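Local coordinates for packaging protein UL32 (Human herpesvirus 8 type M, PDB 6XF9) that forms a pentameric, zinc-binding ring required for herpesviral packaging and is thought to bring new capsids to nuclear replication compartments for cleavage and packaging of viral DNA, at residues F2-Q6 with D98-I102; F72-C77 with R398-A402; I231-E237 with D272-C278; Y288-S294 with S463-A467. One frame throughout, in Å; residues are numbered along the deposited sequence.

Interaction 1. Residues F2-Q6 with D98-I102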
# COMPACT_ATOMS: atom_id res chain seq x y z
N PHE D 2 60.17 -11.33 0.43
CA PHE D 2 59.40 -10.23 0.97
C PHE D 2 58.15 -10.74 1.55
O PHE D 2 57.35 -11.29 0.86
CB PHE D 2 59.02 -9.21 -0.07
CG PHE D 2 58.03 -8.24 0.42
CD1 PHE D 2 58.34 -7.40 1.42
CD2 PHE D 2 56.78 -8.20 -0.07
CE1 PHE D 2 57.45 -6.53 1.92
CE2 PHE D 2 55.87 -7.33 0.42
CZ PHE D 2 56.21 -6.50 1.41
N VAL D 3 57.97 -10.47 2.81
CA VAL D 3 56.84 -10.98 3.58
C VAL D 3 56.06 -9.82 4.18
O VAL D 3 56.65 -8.96 4.85
CB VAL D 3 57.33 -11.92 4.70
CG1 VAL D 3 56.25 -12.12 5.73
CG2 VAL D 3 57.72 -13.25 4.13
N PRO D 4 54.74 -9.74 3.96
CA PRO D 4 53.94 -8.65 4.51
C PRO D 4 53.65 -8.81 6.00
O PRO D 4 53.96 -9.84 6.61
CB PRO D 4 52.65 -8.73 3.69
CG PRO D 4 53.08 -9.35 2.39
CD PRO D 4 54.08 -10.39 2.81
N TRP D 5 53.02 -7.78 6.56
CA TRP D 5 52.60 -7.77 7.97
C TRP D 5 53.79 -7.84 8.92
O TRP D 5 53.78 -8.57 9.91
CB TRP D 5 51.62 -8.90 8.28
CG TRP D 5 50.25 -8.40 8.52
CD1 TRP D 5 49.62 -8.33 9.73
CD2 TRP D 5 49.34 -7.87 7.55
NE1 TRP D 5 48.37 -7.78 9.57
CE2 TRP D 5 48.17 -7.49 8.24
CE3 TRP D 5 49.40 -7.69 6.16
CZ2 TRP D 5 47.06 -6.94 7.59
CZ3 TRP D 5 48.30 -7.13 5.51
CH2 TRP D 5 47.14 -6.76 6.23
N GLN D 6 54.81 -7.04 8.65
CA GLN D 6 55.99 -7.06 9.49
C GLN D 6 56.16 -5.73 10.18
O GLN D 6 56.31 -4.70 9.52
CB GLN D 6 57.25 -7.40 8.69
CG GLN D 6 57.16 -8.78 8.14
CD GLN D 6 58.49 -9.44 8.00
OE1 GLN D 6 58.99 -10.04 8.97
NE2 GLN D 6 59.07 -9.39 6.80
N ASP D 98 53.63 -2.08 3.61
CA ASP D 98 54.14 -3.08 2.68
C ASP D 98 54.09 -2.58 1.24
O ASP D 98 54.83 -3.10 0.40
CB ASP D 98 53.37 -4.39 2.81
CG ASP D 98 53.34 -4.95 4.25
OD1 ASP D 98 54.21 -4.59 5.09
OD2 ASP D 98 52.45 -5.80 4.52
N LEU D 99 53.23 -1.60 0.94
CA LEU D 99 53.25 -1.00 -0.39
C LEU D 99 54.45 -0.07 -0.56
O LEU D 99 55.03 0.00 -1.64
CB LEU D 99 51.94 -0.25 -0.67
CG LEU D 99 51.84 0.23 -2.11
CD1 LEU D 99 51.67 -0.94 -3.02
CD2 LEU D 99 50.69 1.20 -2.31
N CYS D 100 54.80 0.70 0.48
CA CYS D 100 56.09 1.38 0.49
C CYS D 100 57.24 0.43 0.19
O CYS D 100 58.01 0.62 -0.76
CB CYS D 100 56.35 2.05 1.84
SG CYS D 100 55.85 3.72 1.96
N GLU D 101 57.36 -0.61 1.01
CA GLU D 101 58.48 -1.53 0.88
C GLU D 101 58.56 -2.08 -0.53
O GLU D 101 59.64 -2.10 -1.13
CB GLU D 101 58.33 -2.63 1.92
CG GLU D 101 59.36 -3.71 1.90
CD GLU D 101 60.70 -3.28 2.44
OE1 GLU D 101 60.83 -2.15 2.96
OE2 GLU D 101 61.62 -4.11 2.37
N ILE D 102 57.42 -2.49 -1.10
CA ILE D 102 57.44 -3.03 -2.45
C ILE D 102 57.94 -1.99 -3.44
O ILE D 102 58.58 -2.32 -4.44
CB ILE D 102 56.05 -3.57 -2.84
CG1 ILE D 102 55.76 -4.86 -2.09
CG2 ILE D 102 55.93 -3.82 -4.34
CD1 ILE D 102 54.32 -5.24 -2.14

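Interaction 2. Residues F72-C77 with R398-A402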
# COMPACT_ATOMS: atom_id res chain seq x y z
N PHE D 72 55.97 -8.61 -9.43
CA PHE D 72 54.63 -9.16 -9.53
C PHE D 72 54.37 -10.18 -8.44
O PHE D 72 53.21 -10.39 -8.05
CB PHE D 72 54.46 -9.83 -10.88
CG PHE D 72 54.54 -8.91 -12.04
CD1 PHE D 72 53.45 -8.12 -12.40
CD2 PHE D 72 55.71 -8.81 -12.79
CE1 PHE D 72 53.52 -7.28 -13.50
CE2 PHE D 72 55.80 -7.95 -13.89
CZ PHE D 72 54.70 -7.18 -14.24
N GLU D 73 55.41 -10.84 -7.95
CA GLU D 73 55.25 -11.81 -6.87
C GLU D 73 55.22 -11.15 -5.51
O GLU D 73 54.59 -11.68 -4.59
CB GLU D 73 56.37 -12.85 -6.89
CG GLU D 73 56.37 -13.78 -8.07
CD GLU D 73 57.57 -14.71 -8.04
OE1 GLU D 73 57.46 -15.83 -8.60
OE2 GLU D 73 58.60 -14.34 -7.41
N ASP D 74 55.89 -10.01 -5.33
CA ASP D 74 55.79 -9.39 -4.01
C ASP D 74 54.47 -8.67 -3.86
O ASP D 74 53.87 -8.68 -2.77
CB ASP D 74 56.96 -8.42 -3.76
CG ASP D 74 58.30 -9.13 -3.65
OD1 ASP D 74 58.41 -10.13 -2.89
OD2 ASP D 74 59.25 -8.65 -4.30
N TYR D 75 54.00 -8.02 -4.92
CA TYR D 75 52.68 -7.41 -4.88
C TYR D 75 51.61 -8.48 -4.67
O TYR D 75 50.66 -8.27 -3.91
CB TYR D 75 52.43 -6.59 -6.15
CG TYR D 75 51.02 -6.09 -6.33
CD1 TYR D 75 50.44 -5.18 -5.44
CD2 TYR D 75 50.27 -6.50 -7.41
CE1 TYR D 75 49.13 -4.73 -5.62
CE2 TYR D 75 48.97 -6.05 -7.61
CZ TYR D 75 48.40 -5.18 -6.72
OH TYR D 75 47.08 -4.76 -6.97
N ALA D 76 51.75 -9.63 -5.34
CA ALA D 76 50.78 -10.71 -5.17
C ALA D 76 50.80 -11.29 -3.76
O ALA D 76 49.80 -11.86 -3.33
CB ALA D 76 51.02 -11.81 -6.19
N CYS D 77 51.92 -11.20 -3.03
CA CYS D 77 51.89 -11.64 -1.63
C CYS D 77 51.10 -10.68 -0.77
O CYS D 77 50.31 -11.11 0.08
CB CYS D 77 53.30 -11.77 -1.07
SG CYS D 77 54.04 -13.27 -1.53
N ARG D 398 53.92 -17.94 -3.87
CA ARG D 398 54.09 -16.73 -4.67
C ARG D 398 53.88 -16.99 -6.15
O ARG D 398 53.32 -16.15 -6.85
CB ARG D 398 55.47 -16.14 -4.43
CG ARG D 398 55.73 -15.81 -2.99
CD ARG D 398 57.15 -15.33 -2.77
NE ARG D 398 57.70 -14.56 -3.89
CZ ARG D 398 58.40 -13.44 -3.74
NH1 ARG D 398 58.60 -12.92 -2.53
NH2 ARG D 398 58.88 -12.81 -4.81
N ALA D 399 54.41 -18.10 -6.65
CA ALA D 399 54.22 -18.44 -8.05
C ALA D 399 52.74 -18.61 -8.36
O ALA D 399 52.24 -18.14 -9.39
CB ALA D 399 54.97 -19.73 -8.38
N SER D 400 52.01 -19.26 -7.45
CA SER D 400 50.59 -19.48 -7.66
C SER D 400 49.85 -18.15 -7.62
O SER D 400 49.06 -17.83 -8.53
CB SER D 400 50.07 -20.44 -6.59
OG SER D 400 48.76 -20.90 -6.87
N ALA D 401 50.14 -17.34 -6.60
CA ALA D 401 49.46 -16.06 -6.41
C ALA D 401 49.81 -15.07 -7.50
O ALA D 401 48.96 -14.25 -7.89
CB ALA D 401 49.81 -15.47 -5.04
N ALA D 402 51.07 -15.05 -7.96
CA ALA D 402 51.40 -14.20 -9.10
C ALA D 402 50.75 -14.68 -10.40
O ALA D 402 50.35 -13.86 -11.22
CB ALA D 402 52.91 -14.10 -9.26

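Interaction 3. Residues I231-E237 with D272-C278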
# COMPACT_ATOMS: atom_id res chain seq x y z
N ILE D 231 49.88 5.03 18.21
CA ILE D 231 49.31 5.98 17.26
C ILE D 231 47.95 6.46 17.72
O ILE D 231 47.61 7.65 17.58
CB ILE D 231 49.25 5.36 15.86
CG1 ILE D 231 50.65 5.25 15.28
CG2 ILE D 231 48.31 6.14 14.94
CD1 ILE D 231 50.78 4.16 14.27
N TRP D 232 47.12 5.56 18.26
CA TRP D 232 45.75 5.95 18.59
C TRP D 232 45.65 6.69 19.91
O TRP D 232 44.75 7.52 20.08
CB TRP D 232 44.83 4.73 18.58
CG TRP D 232 44.46 4.36 17.20
CD1 TRP D 232 45.19 3.60 16.35
CD2 TRP D 232 43.31 4.79 16.45
NE1 TRP D 232 44.57 3.51 15.12
CE2 TRP D 232 43.40 4.24 15.17
CE3 TRP D 232 42.20 5.60 16.76
CZ2 TRP D 232 42.43 4.44 14.19
CZ3 TRP D 232 41.23 5.81 15.78
CH2 TRP D 232 41.36 5.23 14.51
N SER D 233 46.57 6.47 20.84
CA SER D 233 46.53 7.28 22.06
C SER D 233 47.12 8.66 21.84
O SER D 233 46.66 9.63 22.45
CB SER D 233 47.27 6.59 23.20
OG SER D 233 48.56 6.21 22.76
N THR D 234 48.11 8.79 20.94
CA THR D 234 48.66 10.12 20.73
C THR D 234 47.74 10.98 19.89
O THR D 234 47.82 12.21 19.98
CB THR D 234 50.06 10.07 20.08
OG1 THR D 234 50.05 9.34 18.85
CG2 THR D 234 51.04 9.34 21.04
N SER D 235 46.84 10.39 19.09
CA SER D 235 46.00 11.22 18.22
C SER D 235 44.50 10.96 18.38
O SER D 235 43.74 11.35 17.49
CB SER D 235 46.39 11.06 16.76
OG SER D 235 46.19 9.73 16.33
N SER D 236 44.05 10.33 19.47
CA SER D 236 42.63 10.07 19.69
C SER D 236 42.38 9.71 21.16
O SER D 236 43.32 9.59 21.96
CB SER D 236 42.11 8.93 18.80
OG SER D 236 42.34 7.67 19.42
N GLU D 237 41.11 9.52 21.51
CA GLU D 237 40.70 9.13 22.85
C GLU D 237 40.19 7.70 22.92
O GLU D 237 39.55 7.32 23.92
CB GLU D 237 39.59 10.06 23.34
CG GLU D 237 38.38 10.02 22.40
CD GLU D 237 37.26 10.98 22.78
OE1 GLU D 237 37.51 11.92 23.59
OE2 GLU D 237 36.13 10.80 22.27
N ASP D 272 41.55 17.23 14.07
CA ASP D 272 40.66 16.66 15.09
C ASP D 272 41.41 15.50 15.74
O ASP D 272 41.38 14.37 15.26
CB ASP D 272 39.35 16.22 14.45
CG ASP D 272 38.31 15.75 15.47
OD1 ASP D 272 38.68 15.20 16.54
OD2 ASP D 272 37.11 15.94 15.22
N THR D 273 42.12 15.81 16.82
CA THR D 273 42.91 14.83 17.57
C THR D 273 42.10 14.02 18.59
O THR D 273 42.71 13.44 19.50
CB THR D 273 44.08 15.54 18.27
OG1 THR D 273 43.58 16.43 19.28
CG2 THR D 273 44.87 16.35 17.25
N SER D 274 40.77 13.93 18.47
CA SER D 274 39.99 13.03 19.32
C SER D 274 39.46 11.81 18.57
O SER D 274 38.92 10.90 19.21
CB SER D 274 38.83 13.76 19.98
OG SER D 274 37.89 14.12 18.98
N GLN D 275 39.61 11.78 17.25
CA GLN D 275 39.04 10.76 16.39
C GLN D 275 40.11 9.95 15.66
O GLN D 275 39.76 9.08 14.86
CB GLN D 275 38.12 11.39 15.34
CG GLN D 275 36.75 11.81 15.83
CD GLN D 275 35.90 12.37 14.71
OE1 GLN D 275 35.28 11.63 13.95
NE2 GLN D 275 35.87 13.68 14.60
N GLY D 276 41.39 10.23 15.89
CA GLY D 276 42.46 9.41 15.36
C GLY D 276 42.50 9.40 13.85
O GLY D 276 41.76 10.12 13.17
N PRO D 277 43.40 8.58 13.28
CA PRO D 277 43.51 8.48 11.82
C PRO D 277 42.35 7.67 11.26
O PRO D 277 42.53 6.71 10.51
CB PRO D 277 44.86 7.79 11.63
CG PRO D 277 45.01 6.95 12.85
CD PRO D 277 44.24 7.59 13.97
N CYS D 278 41.13 8.05 11.66
CA CYS D 278 39.94 7.25 11.38
C CYS D 278 39.58 7.22 9.91
O CYS D 278 38.76 6.39 9.51
CB CYS D 278 38.75 7.79 12.19
SG CYS D 278 38.33 9.53 11.87

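Interaction 4. Residues Y288-S294 with S463-A467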
# COMPACT_ATOMS: atom_id res chain seq x y z
N TYR D 288 30.72 7.49 19.59
CA TYR D 288 30.42 6.63 20.72
C TYR D 288 28.99 6.39 21.03
O TYR D 288 28.21 7.22 20.80
CB TYR D 288 31.00 7.21 21.95
CG TYR D 288 32.45 7.12 21.95
CD1 TYR D 288 33.19 8.10 21.41
CD2 TYR D 288 33.07 6.06 22.44
CE1 TYR D 288 34.53 8.01 21.39
CE2 TYR D 288 34.40 5.97 22.41
CZ TYR D 288 35.08 6.95 21.87
OH TYR D 288 36.37 6.90 21.83
N LYS D 289 28.66 5.20 21.48
CA LYS D 289 27.33 4.87 21.90
C LYS D 289 27.34 3.67 22.81
O LYS D 289 27.98 2.76 22.51
CB LYS D 289 26.46 4.54 20.71
CG LYS D 289 25.02 4.88 20.84
CD LYS D 289 24.25 4.17 19.79
CE LYS D 289 22.83 4.63 19.74
NZ LYS D 289 21.93 3.78 18.95
N ASN D 290 26.66 3.68 23.93
CA ASN D 290 26.55 2.55 24.82
C ASN D 290 27.83 1.86 25.19
O ASN D 290 27.90 0.73 25.17
CB ASN D 290 25.58 1.55 24.28
CG ASN D 290 24.23 1.69 24.84
OD1 ASN D 290 23.89 1.03 25.78
ND2 ASN D 290 23.46 2.58 24.30
N GLY D 291 28.88 2.55 25.50
CA GLY D 291 30.08 1.82 25.86
C GLY D 291 30.81 1.20 24.70
O GLY D 291 31.72 0.39 24.92
N THR D 292 30.42 1.50 23.48
CA THR D 292 31.14 1.08 22.29
C THR D 292 31.52 2.31 21.49
O THR D 292 31.08 3.42 21.79
CB THR D 292 30.29 0.16 21.42
OG1 THR D 292 29.27 0.94 20.79
CG2 THR D 292 29.66 -0.90 22.26
N ALA D 293 32.34 2.10 20.47
CA ALA D 293 32.78 3.16 19.58
C ALA D 293 32.76 2.64 18.15
O ALA D 293 32.81 1.43 17.93
CB ALA D 293 34.18 3.66 19.96
N SER D 294 32.69 3.55 17.18
CA SER D 294 32.63 3.10 15.79
C SER D 294 33.92 2.44 15.34
O SER D 294 33.90 1.78 14.29
CB SER D 294 32.31 4.24 14.84
OG SER D 294 33.22 5.30 15.01
N SER D 463 21.42 -2.05 15.79
CA SER D 463 21.42 -0.64 15.42
C SER D 463 20.91 0.25 16.54
O SER D 463 21.40 1.38 16.70
CB SER D 463 20.57 -0.41 14.18
OG SER D 463 20.54 0.98 13.94
N HIS D 464 19.94 -0.23 17.31
CA HIS D 464 19.49 0.56 18.45
C HIS D 464 20.61 0.68 19.48
O HIS D 464 20.89 1.77 19.99
CB HIS D 464 18.22 -0.03 19.08
CG HIS D 464 16.95 0.31 18.34
ND1 HIS D 464 16.48 1.60 18.19
CD2 HIS D 464 16.00 -0.50 17.78
CE1 HIS D 464 15.34 1.58 17.52
NE2 HIS D 464 15.02 0.32 17.27
N LEU D 465 21.33 -0.42 19.74
CA LEU D 465 22.23 -0.48 20.89
C LEU D 465 23.57 0.24 20.67
O LEU D 465 23.97 1.07 21.50
CB LEU D 465 22.49 -1.95 21.27
CG LEU D 465 21.38 -2.78 21.95
CD1 LEU D 465 21.89 -4.18 22.37
CD2 LEU D 465 20.71 -2.04 23.11
N TYR D 466 24.27 -0.02 19.56
CA TYR D 466 25.71 0.22 19.48
C TYR D 466 26.11 1.09 18.28
O TYR D 466 25.33 1.34 17.35
CB TYR D 466 26.49 -1.11 19.41
CG TYR D 466 26.29 -1.98 20.63
CD1 TYR D 466 26.36 -1.44 21.90
CD2 TYR D 466 26.01 -3.32 20.51
CE1 TYR D 466 26.18 -2.21 23.03
CE2 TYR D 466 25.81 -4.11 21.64
CZ TYR D 466 25.89 -3.54 22.89
OH TYR D 466 25.68 -4.30 24.02
N ALA D 467 27.35 1.57 18.35
CA ALA D 467 28.00 2.36 17.29
C ALA D 467 28.70 1.47 16.28
O ALA D 467 28.96 1.91 15.15
CB ALA D 467 29.00 3.35 17.89
OXT ALA D 467 29.02 0.31 16.59

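Interaction 1. Residues F2-Q6 with D98-I102
Phe2 and Asp98 join the N-terminal arm, a loop leading into helix 7-12, to the side of helix 89-106. From CB, the Phe2 side chain heads toward that helix: CG lies opposite the backbone N (chi1 170°), which carries the ring down among three side chains spaced along the helix. CD1 and then CE1 run beside Glu101, where CE1 comes 3.4 Å from Glu101 CG. On the other branch CD2 and CE2 follow Ile102, with CE2 3.5 Å from Ile102 CG1 and also touching its CD1. At the far end CZ meets Asp98 CB edge-on, 3.8 Å away. The chain of Glu101 bends at chi2, and its carboxylate pairs with Arg12 of helix 7-12.

One turn back along the helix, Asp98 grips the arm. Its OD2 lies 3.1 Å from Pro4 CB, and Phe81 of helix 71-83 packs on the same proline. Trp5 CB points away from helix 89-106; the indole passes Asp98 OD2 at CE3, and NE1 bonds to Ala303 O. Its backbone N-H is turned to Asp98: Trp5 N donates to Asp98 OD2 over 2.9 Å, a nearly straight bond (164°) that reaches the oxygen on its syn side, 24° out of the carboxylate plane.

Interaction 2. Residues F72-C77 with R398-A402
A salt-bridge network of Glu73, Asp74 and Arg398 clasps two helices that cross almost perpendicularly, with segment axes 8.3 Å apart at closest approach and 88° between their directions. Arg398 carries the charge across. Its chain runs past Cys77, whose SG lies 3.4 Å from Arg398 CG, and then bends at chi3 (34°) to lay the guanidinium against the backbone of helix 71-83. One face of that group covers Glu73 C and Asp74 N, while its two terminal nitrogens take different acids. Arg398 NH2 donates to Glu73 OE2 at 3.0 Å; the bond is straight (166°) and lies in the guanidinium plane, but it meets the oxygen on its anti side, tilted out of the carboxylate plane. The planes of the two groups stand almost perpendicular. Arg398 NH1 reaches Asp74 OD1 at 2.8 Å, a bent and weak hydrogen bond within a salt bridge.

Helix 391-402 thus ends across helix 71-83, joining parts of the mainly helical chain that are more than 300 residues apart in sequence. Beside the charges, small side chains let the backbones close in: Ala76 CB sits 3.6 Å from Ala401 O and 4.0 Å from Ala401 CB. Ala402 CB packs 3.7 Å from Glu73 CG, the glutamate chain being extended beyond that atom. The second oxygen of Asp74, OD2, has a weak hydrogen bond to His106, and Tyr75 in the same helix bonds to the zinc ligand His130.

Interaction 3. Residues I231-E237 with D272-C278
Pro277 sets its CD over one face of the Trp232 indole: CD stands 3.5 Å from the centroid of the six-membered ring and only 8° off the normal, a CH-pi contact. Pro277 CG lies near CE2 and CZ2 of the indole and meets Ile231 CG2 at 4.0 Å. Trp232 CZ3 comes 3.8 Å from Gly276 CA. With a positive phi of 63°, Gly276 brings its bare CA against the ring.

Around this packing the two backbones are held only lightly. Gly276 N donates a bent, weak hydrogen bond to Ser235 O, and Glu237 N a long, weak one to Ser274 O, so that Ser236 and Gln275 form a single beta bridge. This is where helix 225-235 runs on to meet the loop that follows strand 271-272, and Pro277 sits at the centre of an inverse gamma turn.

Side chains within each segment fix these positions. Ser235 OG bonds back to Ile231 O at 2.8 Å, and Ser236 OG to Trp232 O, linking Ser235 and Ser236 back to the preceding turn. In the loop, Asp272 makes an Asx turn: OD1 accepts both Ser274 N and Ser274 OG, the latter at 2.8 Å through its syn lone pair, while Gln275 NE2 approaches OD2 from above the carboxylate plane. Farther out, Gln275 OE1 accepts from Leu286 N, and Trp89 of helix 89-106 packs edge-to-face with Trp232 and also touches Pro277.

Interaction 4. Residues Y288-S294 with S463-A467
Thr292 and Tyr466 cross at about a right angle, with Thr292 CG2 3.4 Å from Tyr466 CD1, where the chain's C-terminus lies against a beta hairpin. Asn290 reaches the same ring from its edge, its CB 3.9 Å from Tyr466 CD1. The hairpin turns through a type I' beta turn from Lys289 to Thr292. Placed between the backbone N and carbonyl carbon (chi1 72°), Thr292 OG1 donates to Lys289 O within the hairpin, in the carbonyl plane. It also accepts Ala467 N at 3.2 Å in an almost straight bond of 172°, so one hydroxyl links the turn to the last residue. Ala467 CB points into the hairpin, 3.8 Å from Ser294 N. Lys289 runs extended along the C-terminal segment, from Ala467 at CB past Leu465 O at CD, to bring NZ to His464 O at a modelled 2.5 Å, too short to be taken at face value.

Tyr466 OH bonds to His364, and the terminal carboxylate forms a salt bridge with Lys365, both from helix 360-369, which also supplies the zinc ligand His366. Helix 459-465 packs on helix 416-430 through Ser463, while Leu465 touches Phe153 of a neighbouring subunit and the chain runs on from strand 292-293 to the zinc ligand Cys296.

Overall arrangement
Interactions 1 and 2 share a neighbourhood: their centres are 12 Å apart and Phe2 CB touches Asp74 OD1 at 3.0 Å. Helices 71-83 and 391-402, which form interaction 2, also border interaction 1. Interactions 3 and 4 touch too, through Glu237 and Tyr288, but interaction 4 lies across the chain's centre from interactions 1 and 2. All four are partly buried; exposed residues take part in interactions 2, 3 and 4 but not in interaction 1. Charge carries interaction 2, one buried carboxylate and an aromatic ring interaction 1, and proline-on-indole packing interaction 3; interaction 4 depends on a hydroxyl and the chain's end. Interaction 4 alone has another subunit of the pentamer against its segments.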